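Local coordinates for SRPBCC family protein (Bacillus thuringiensis serovar konkukian, PDB 3F08) that is of unknown function but belongs to the Bet v 1-like (START-related) superfamily, whose members typically bind hydrophobic ligands in an internal cavity, at residues B[78-90]-B[101-113]. The protein carries 5 engineered substitutions. Residues are numbered along the deposited sequence; the frame is centred on the assembly and turned at random.
Engineered in segment 101-113: A111 (natural residue Glu).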
ATOM      1  N   PRO B  78       2.792 -11.583 -19.435  1.00 36.24           N
ATOM      2  CA  PRO B  78       3.008 -11.899 -20.849  1.00 37.30           C
ATOM      3  C   PRO B  78       2.871 -10.710 -21.795  1.00 35.80           C
ATOM      4  O   PRO B  78       2.438 -10.873 -22.932  1.00 37.89           O
ATOM      5  CB  PRO B  78       1.948 -12.960 -21.116  1.00 37.17           C
ATOM      6  CG  PRO B  78       0.791 -12.414 -20.341  1.00 37.32           C
ATOM      7  CD  PRO B  78       1.431 -11.974 -19.022  1.00 36.09           C
ATOM      8  N   PHE B  79       3.234  -9.518 -21.333  1.00 33.88           N
ATOM      9  CA  PHE B  79       3.131  -8.334 -22.182  1.00 31.47           C
ATOM     10  C   PHE B  79       4.510  -7.936 -22.689  1.00 28.34           C
ATOM     11  O   PHE B  79       5.481  -7.951 -21.934  1.00 28.16           O
ATOM     12  CB  PHE B  79       2.497  -7.185 -21.401  1.00 34.39           C
ATOM     13  CG  PHE B  79       1.170  -7.535 -20.795  1.00 36.31           C
ATOM     14  CD1 PHE B  79       0.163  -8.113 -21.574  1.00 39.51           C
ATOM     15  CD2 PHE B  79       0.924  -7.308 -19.442  1.00 38.22           C
ATOM     16  CE1 PHE B  79      -1.072  -8.463 -21.014  1.00 40.34           C
ATOM     17  CE2 PHE B  79      -0.306  -7.650 -18.867  1.00 39.30           C
ATOM     18  CZ  PHE B  79      -1.308  -8.231 -19.654  1.00 39.46           C
ATOM     19  N   PRO B  80       4.616  -7.574 -23.980  1.00 26.24           N
ATOM     20  CA  PRO B  80       5.890  -7.177 -24.591  1.00 23.65           C
ATOM     21  C   PRO B  80       6.411  -5.811 -24.165  1.00 22.72           C
ATOM     22  O   PRO B  80       6.665  -4.948 -24.994  1.00 23.25           O
ATOM     23  CB  PRO B  80       5.586  -7.239 -26.081  1.00 25.29           C
ATOM     24  CG  PRO B  80       4.156  -6.794 -26.136  1.00 25.79           C
ATOM     25  CD  PRO B  80       3.535  -7.570 -24.986  1.00 26.10           C
ATOM     26  N   VAL B  81       6.585  -5.621 -22.866  1.00 22.84           N
ATOM     27  CA  VAL B  81       7.081  -4.357 -22.353  1.00 22.98           C
ATOM     28  C   VAL B  81       7.941  -4.597 -21.134  1.00 22.72           C
ATOM     29  O   VAL B  81       7.792  -5.606 -20.449  1.00 22.19           O
ATOM     30  CB  VAL B  81       5.931  -3.409 -21.937  1.00 24.05           C
ATOM     31  CG1 VAL B  81       5.101  -3.018 -23.158  1.00 23.80           C
ATOM     32  CG2 VAL B  81       5.058  -4.086 -20.886  1.00 23.90           C
ATOM     33  N   THR B  82       8.842  -3.661 -20.873  1.00 22.86           N
ATOM     34  CA  THR B  82       9.722  -3.735 -19.722  1.00 21.60           C
ATOM     35  C   THR B  82       9.707  -2.350 -19.081  1.00 21.09           C
ATOM     36  O   THR B  82       9.168  -1.410 -19.661  1.00 19.87           O
ATOM     37  CB  THR B  82      11.157  -4.122 -20.134  1.00 21.16           C
ATOM     38  OG1 THR B  82      11.954  -4.302 -18.961  1.00 20.67           O
ATOM     39  CG2 THR B  82      11.784  -3.041 -20.995  1.00 21.50           C
ATOM     40  N   ASN B  83      10.278  -2.218 -17.890  1.00 21.29           N
ATOM     41  CA  ASN B  83      10.281  -0.929 -17.205  1.00 21.53           C
ATOM     42  C   ASN B  83       8.851  -0.408 -17.071  1.00 19.72           C
ATOM     43  O   ASN B  83       8.602   0.793 -17.137  1.00 19.95           O
ATOM     44  CB  ASN B  83      11.117   0.093 -17.981  1.00 25.04           C
ATOM     45  CG  ASN B  83      12.555  -0.353 -18.177  1.00 28.62           C
ATOM     46  OD1 ASN B  83      13.253  -0.679 -17.219  1.00 29.19           O
ATOM     47  ND2 ASN B  83      13.006  -0.357 -19.426  1.00 30.56           N
ATOM     48  N   TYR B  84       7.913  -1.321 -16.874  1.00 18.89           N
ATOM     49  CA  TYR B  84       6.505  -0.963 -16.761  1.00 19.06           C
ATOM     50  C   TYR B  84       6.082  -0.378 -15.412  1.00 19.39           C
ATOM     51  O   TYR B  84       6.326  -0.971 -14.362  1.00 19.35           O
ATOM     52  CB  TYR B  84       5.652  -2.193 -17.044  1.00 18.34           C
ATOM     53  CG  TYR B  84       4.178  -1.893 -17.131  1.00 19.59           C
ATOM     54  CD1 TYR B  84       3.631  -1.374 -18.293  1.00 17.46           C
ATOM     55  CD2 TYR B  84       3.327  -2.138 -16.051  1.00 18.51           C
ATOM     56  CE1 TYR B  84       2.274  -1.110 -18.392  1.00 18.97           C
ATOM     57  CE2 TYR B  84       1.965  -1.876 -16.132  1.00 17.77           C
ATOM     58  CZ  TYR B  84       1.442  -1.364 -17.314  1.00 19.13           C
ATOM     59  OH  TYR B  84       0.094  -1.114 -17.435  1.00 18.63           O
ATOM     60  N   LEU B  85       5.453   0.792 -15.458  1.00 18.30           N
ATOM     61  CA  LEU B  85       4.928   1.454 -14.271  1.00 18.41           C
ATOM     62  C   LEU B  85       3.541   1.924 -14.655  1.00 17.92           C
ATOM     63  O   LEU B  85       3.359   2.469 -15.738  1.00 18.76           O
ATOM     64  CB  LEU B  85       5.753   2.675 -13.871  1.00 19.32           C
ATOM     65  CG  LEU B  85       6.887   2.511 -12.866  1.00 23.09           C
ATOM     66  CD1 LEU B  85       7.368   3.904 -12.471  1.00 24.12           C
ATOM     67  CD2 LEU B  85       6.421   1.749 -11.628  1.00 20.29           C
ATOM     68  N   SER B  86       2.566   1.724 -13.778  1.00 16.25           N
ATOM     69  CA  SER B  86       1.203   2.137 -14.076  1.00 15.42           C
ATOM     70  C   SER B  86       0.541   2.769 -12.863  1.00 15.46           C
ATOM     71  O   SER B  86       0.750   2.336 -11.734  1.00 16.46           O
ATOM     72  CB  SER B  86       0.380   0.934 -14.542  1.00 13.75           C
ATOM     73  OG  SER B  86      -0.921   1.326 -14.947  1.00 12.05           O
ATOM     74  N   THR B  87      -0.258   3.799 -13.104  1.00 15.55           N
ATOM     75  CA  THR B  87      -0.949   4.475 -12.026  1.00 15.68           C
ATOM     76  C   THR B  87      -2.425   4.628 -12.362  1.00 15.38           C
ATOM     77  O   THR B  87      -2.782   5.012 -13.472  1.00 15.05           O
ATOM     78  CB  THR B  87      -0.368   5.881 -11.777  1.00 14.89           C
ATOM     79  OG1 THR B  87       1.000   5.769 -11.368  1.00 16.56           O
ATOM     80  CG2 THR B  87      -1.166   6.607 -10.684  1.00 17.27           C
ATOM     81  N   ILE B  88      -3.284   4.291 -11.410  1.00 15.36           N
ATOM     82  CA  ILE B  88      -4.707   4.466 -11.608  1.00 14.15           C
ATOM     83  C   ILE B  88      -5.108   5.460 -10.533  1.00 14.34           C
ATOM     84  O   ILE B  88      -4.728   5.316  -9.367  1.00 13.99           O
ATOM     85  CB  ILE B  88      -5.473   3.130 -11.461  1.00 15.88           C
ATOM     86  CG1 ILE B  88      -6.974   3.365 -11.637  1.00 16.87           C
ATOM     87  CG2 ILE B  88      -5.163   2.492 -10.131  1.00 17.73           C
ATOM     88  CD1 ILE B  88      -7.756   2.076 -11.908  1.00 18.83           C
ATOM     89  N   GLN B  89      -5.850   6.490 -10.920  1.00 13.16           N
ATOM     90  CA  GLN B  89      -6.251   7.508  -9.964  1.00 14.24           C
ATOM     91  C   GLN B  89      -7.700   7.922 -10.129  1.00 13.74           C
ATOM     92  O   GLN B  89      -8.222   7.972 -11.240  1.00 13.93           O
ATOM     93  CB  GLN B  89      -5.352   8.742 -10.103  1.00 13.22           C
ATOM     94  CG  GLN B  89      -5.721   9.877  -9.153  1.00 16.16           C
ATOM     95  CD  GLN B  89      -4.692  10.996  -9.159  1.00 18.64           C
ATOM     96  OE1 GLN B  89      -4.154  11.359 -10.210  1.00 20.28           O
ATOM     97  NE2 GLN B  89      -4.419  11.553  -7.986  1.00 18.95           N
ATOM     98  N   VAL B  90      -8.342   8.215  -9.007  1.00 13.62           N
ATOM     99  CA  VAL B  90      -9.734   8.636  -9.005  1.00 15.35           C
ATOM    100  C   VAL B  90      -9.769  10.130  -8.713  1.00 15.65           C
ATOM    101  O   VAL B  90      -9.608  10.546  -7.573  1.00 16.91           O
ATOM    102  CB  VAL B  90     -10.534   7.885  -7.922  1.00 13.23           C
ATOM    103  CG1 VAL B  90     -11.962   8.391  -7.889  1.00 14.98           C
ATOM    104  CG2 VAL B  90     -10.505   6.385  -8.201  1.00 10.92           C
ATOM    105  N   VAL B 101     -11.858   8.897 -13.599  1.00 15.58           N
ATOM    106  CA  VAL B 101     -10.851   7.895 -13.331  1.00 15.93           C
ATOM    107  C   VAL B 101      -9.828   7.898 -14.455  1.00 17.21           C
ATOM    108  O   VAL B 101     -10.169   7.759 -15.627  1.00 15.84           O
ATOM    109  CB  VAL B 101     -11.484   6.513 -13.190  1.00 16.03           C
ATOM    110  CG1 VAL B 101     -10.402   5.486 -12.875  1.00 12.83           C
ATOM    111  CG2 VAL B 101     -12.549   6.546 -12.082  1.00 13.45           C
ATOM    112  N   GLU B 102      -8.568   8.065 -14.076  1.00 16.86           N
ATOM    113  CA  GLU B 102      -7.474   8.128 -15.031  1.00 18.22           C
ATOM    114  C   GLU B 102      -6.517   6.961 -14.810  1.00 16.77           C
ATOM    115  O   GLU B 102      -6.082   6.699 -13.684  1.00 15.85           O
ATOM    116  CB  GLU B 102      -6.750   9.463 -14.844  1.00 21.63           C
ATOM    117  CG  GLU B 102      -5.795   9.857 -15.937  1.00 29.15           C
ATOM    118  CD  GLU B 102      -5.334  11.299 -15.777  1.00 35.05           C
ATOM    119  OE1 GLU B 102      -4.551  11.586 -14.847  1.00 37.13           O
ATOM    120  OE2 GLU B 102      -5.776  12.154 -16.573  1.00 39.34           O
ATOM    121  N   TRP B 103      -6.209   6.252 -15.888  1.00 14.47           N
ATOM    122  CA  TRP B 103      -5.301   5.110 -15.835  1.00 14.91           C
ATOM    123  C   TRP B 103      -4.171   5.428 -16.806  1.00 15.21           C
ATOM    124  O   TRP B 103      -4.415   5.655 -17.989  1.00 14.77           O
ATOM    125  CB  TRP B 103      -6.026   3.835 -16.283  1.00 12.84           C
ATOM    126  CG  TRP B 103      -5.423   2.572 -15.758  1.00 14.47           C
ATOM    127  CD1 TRP B 103      -4.130   2.376 -15.363  1.00 14.53           C
ATOM    128  CD2 TRP B 103      -6.091   1.313 -15.584  1.00 16.61           C
ATOM    129  NE1 TRP B 103      -3.953   1.074 -14.955  1.00 15.41           N
ATOM    130  CE2 TRP B 103      -5.138   0.402 -15.082  1.00 14.34           C
ATOM    131  CE3 TRP B 103      -7.402   0.868 -15.813  1.00 16.29           C
ATOM    132  CZ2 TRP B 103      -5.455  -0.929 -14.795  1.00 17.66           C
ATOM    133  CZ3 TRP B 103      -7.718  -0.458 -15.530  1.00 18.46           C
ATOM    134  CH2 TRP B 103      -6.744  -1.342 -15.027  1.00 18.19           C
ATOM    135  N   SER B 104      -2.939   5.446 -16.315  1.00 14.76           N
ATOM    136  CA  SER B 104      -1.815   5.765 -17.183  1.00 17.49           C
ATOM    137  C   SER B 104      -0.610   4.857 -16.952  1.00 17.62           C
ATOM    138  O   SER B 104      -0.471   4.241 -15.892  1.00 16.69           O
ATOM    139  CB  SER B 104      -1.399   7.220 -16.977  1.00 18.02           C
ATOM    140  OG  SER B 104      -0.890   7.399 -15.670  1.00 26.50           O
ATOM    141  N   GLY B 105       0.264   4.788 -17.950  1.00 15.37           N
ATOM    142  CA  GLY B 105       1.440   3.956 -17.819  1.00 17.35           C
ATOM    143  C   GLY B 105       2.627   4.393 -18.650  1.00 18.22           C
ATOM    144  O   GLY B 105       2.481   5.062 -19.682  1.00 19.24           O
ATOM    145  N   THR B 106       3.812   4.025 -18.171  1.00 17.20           N
ATOM    146  CA  THR B 106       5.069   4.317 -18.845  1.00 15.86           C
ATOM    147  C   THR B 106       5.774   2.974 -18.963  1.00 16.24           C
ATOM    148  O   THR B 106       5.732   2.154 -18.041  1.00 14.26           O
ATOM    149  CB  THR B 106       5.927   5.302 -18.037  1.00 17.49           C
ATOM    150  OG1 THR B 106       6.182   4.762 -16.738  1.00 21.78           O
ATOM    151  CG2 THR B 106       5.199   6.627 -17.879  1.00 17.08           C
ATOM    152  N   PHE B 107       6.419   2.742 -20.098  1.00 14.77           N
ATOM    153  CA  PHE B 107       7.068   1.463 -20.327  1.00 16.72           C
ATOM    154  C   PHE B 107       7.973   1.526 -21.553  1.00 18.81           C
ATOM    155  O   PHE B 107       7.938   2.489 -22.319  1.00 16.58           O
ATOM    156  CB  PHE B 107       5.994   0.408 -20.565  1.00 15.41           C
ATOM    157  CG  PHE B 107       4.889   0.890 -21.466  1.00 16.46           C
ATOM    158  CD1 PHE B 107       3.788   1.570 -20.941  1.00 18.85           C
ATOM    159  CD2 PHE B 107       4.984   0.737 -22.847  1.00 17.35           C
ATOM    160  CE1 PHE B 107       2.803   2.105 -21.778  1.00 19.20           C
ATOM    161  CE2 PHE B 107       4.009   1.266 -23.697  1.00 18.55           C
ATOM    162  CZ  PHE B 107       2.915   1.951 -23.163  1.00 19.60           C
ATOM    163  N   THR B 108       8.774   0.482 -21.733  1.00 20.26           N
ATOM    164  CA  THR B 108       9.666   0.396 -22.878  1.00 21.59           C
ATOM    165  C   THR B 108       9.204  -0.808 -23.677  1.00 22.59           C
ATOM    166  O   THR B 108       9.086  -1.909 -23.141  1.00 22.55           O
ATOM    167  CB  THR B 108      11.136   0.168 -22.463  1.00 22.97           C
ATOM    168  OG1 THR B 108      11.537   1.156 -21.506  1.00 21.62           O
ATOM    169  CG2 THR B 108      12.045   0.275 -23.681  1.00 24.10           C
ATOM    170  N   PRO B 109       8.902  -0.611 -24.967  1.00 23.96           N
ATOM    171  CA  PRO B 109       8.454  -1.736 -25.793  1.00 24.22           C
ATOM    172  C   PRO B 109       9.584  -2.739 -26.023  1.00 24.19           C
ATOM    173  O   PRO B 109      10.745  -2.359 -26.144  1.00 23.90           O
ATOM    174  CB  PRO B 109       8.022  -1.059 -27.092  1.00 23.66           C
ATOM    175  CG  PRO B 109       7.629   0.315 -26.650  1.00 25.36           C
ATOM    176  CD  PRO B 109       8.722   0.662 -25.679  1.00 23.69           C
ATOM    177  N   VAL B 110       9.240  -4.020 -26.078  1.00 24.86           N
ATOM    178  CA  VAL B 110      10.231  -5.062 -26.308  1.00 25.73           C
ATOM    179  C   VAL B 110       9.728  -6.021 -27.378  1.00 26.72           C
ATOM    180  O   VAL B 110       8.728  -6.704 -27.174  1.00 27.75           O
ATOM    181  CB  VAL B 110      10.518  -5.881 -25.021  1.00 25.22           C
ATOM    182  CG1 VAL B 110      11.487  -7.016 -25.332  1.00 24.33           C
ATOM    183  CG2 VAL B 110      11.092  -4.978 -23.945  1.00 23.55           C
ATOM    184  N   ALA B 111      10.417  -6.058 -28.516  1.00 27.41           N
ATOM    185  CA  ALA B 111      10.057  -6.948 -29.620  1.00 27.30           C
ATOM    186  C   ALA B 111       8.829  -6.512 -30.428  1.00 27.04           C
ATOM    187  O   ALA B 111       8.371  -7.251 -31.293  1.00 27.98           O
ATOM    188  CB  ALA B 111       9.861  -8.371 -29.100  1.00 25.77           C
ATOM    189  N   VAL B 112       8.293  -5.330 -30.131  1.00 25.42           N
ATOM    190  CA  VAL B 112       7.145  -4.784 -30.857  1.00 22.61           C
ATOM    191  C   VAL B 112       7.383  -3.285 -30.996  1.00 21.47           C
ATOM    192  O   VAL B 112       8.235  -2.729 -30.309  1.00 19.71           O
ATOM    193  CB  VAL B 112       5.803  -5.004 -30.102  1.00 23.72           C
ATOM    194  CG1 VAL B 112       5.518  -6.487 -29.968  1.00 23.11           C
ATOM    195  CG2 VAL B 112       5.844  -4.334 -28.730  1.00 21.13           C
ATOM    196  N   SER B 113       6.643  -2.629 -31.885  1.00 21.31           N
ATOM    197  CA  SER B 113       6.801  -1.188 -32.082  1.00 21.12           C
ATOM    198  C   SER B 113       6.220  -0.420 -30.893  1.00 22.13           C
ATOM    199  O   SER B 113       5.421  -0.963 -30.133  1.00 23.99           O
ATOM    200  CB  SER B 113       6.081  -0.746 -33.358  1.00 19.56           C
ATOM    201  OG  SER B 113       4.682  -0.960 -33.249  1.00 17.39           O
TER
HETATM  202  O   HOH W   1       8.684   3.264 -16.764  1.00 19.55           O
HETATM  203  O   HOH W   2      -3.106   8.096 -13.711  1.00 18.58           O
HETATM  204  O   HOH W   3      -3.578  10.376 -12.761  1.00 23.70           O
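P80 packs against V110 and V112 at one end of a beta hairpin, strands 81-92 and 99-109, within the curved antiparallel sheet of a Bet v 1-like, helix-grip fold. P80 centres an inverse gamma turn, a bend suited to proline's restrained phi; its carbonyl O accepts a bond from V110 N, and its ring meets V112 at about a right angle, CB 3.9 Å from CG2. A beta bulge between T82 and L85 shifts the register by one. Opposite it, F107 has CG between backbone N and carbonyl carbon (chi1 43°), which brings CD2 to 3.8 Å from V81 CG1, while Y84 CD1 lies alongside, 3.7 Å from F107 CB; A117 of helix 114-137 touches the same side chain. I88, a branched residue well suited to a buried strand, sets CD1 over the indole of W103, 4.2 Å from the six-membered ring's centroid, a CH-pi contact. Y125 of helix 114-137 also stacks on W103. On the outer face, a water lies between Q89 OE1 and E102 OE1; Q89 NE2 bonds E67 O, and E102 OE1 forms a salt bridge with K91 NZ. S86 OG bonds Y125 OH and, in the indole plane, accepts a weak bond from W103 NE1 at 3.0 Å, bent to 131°.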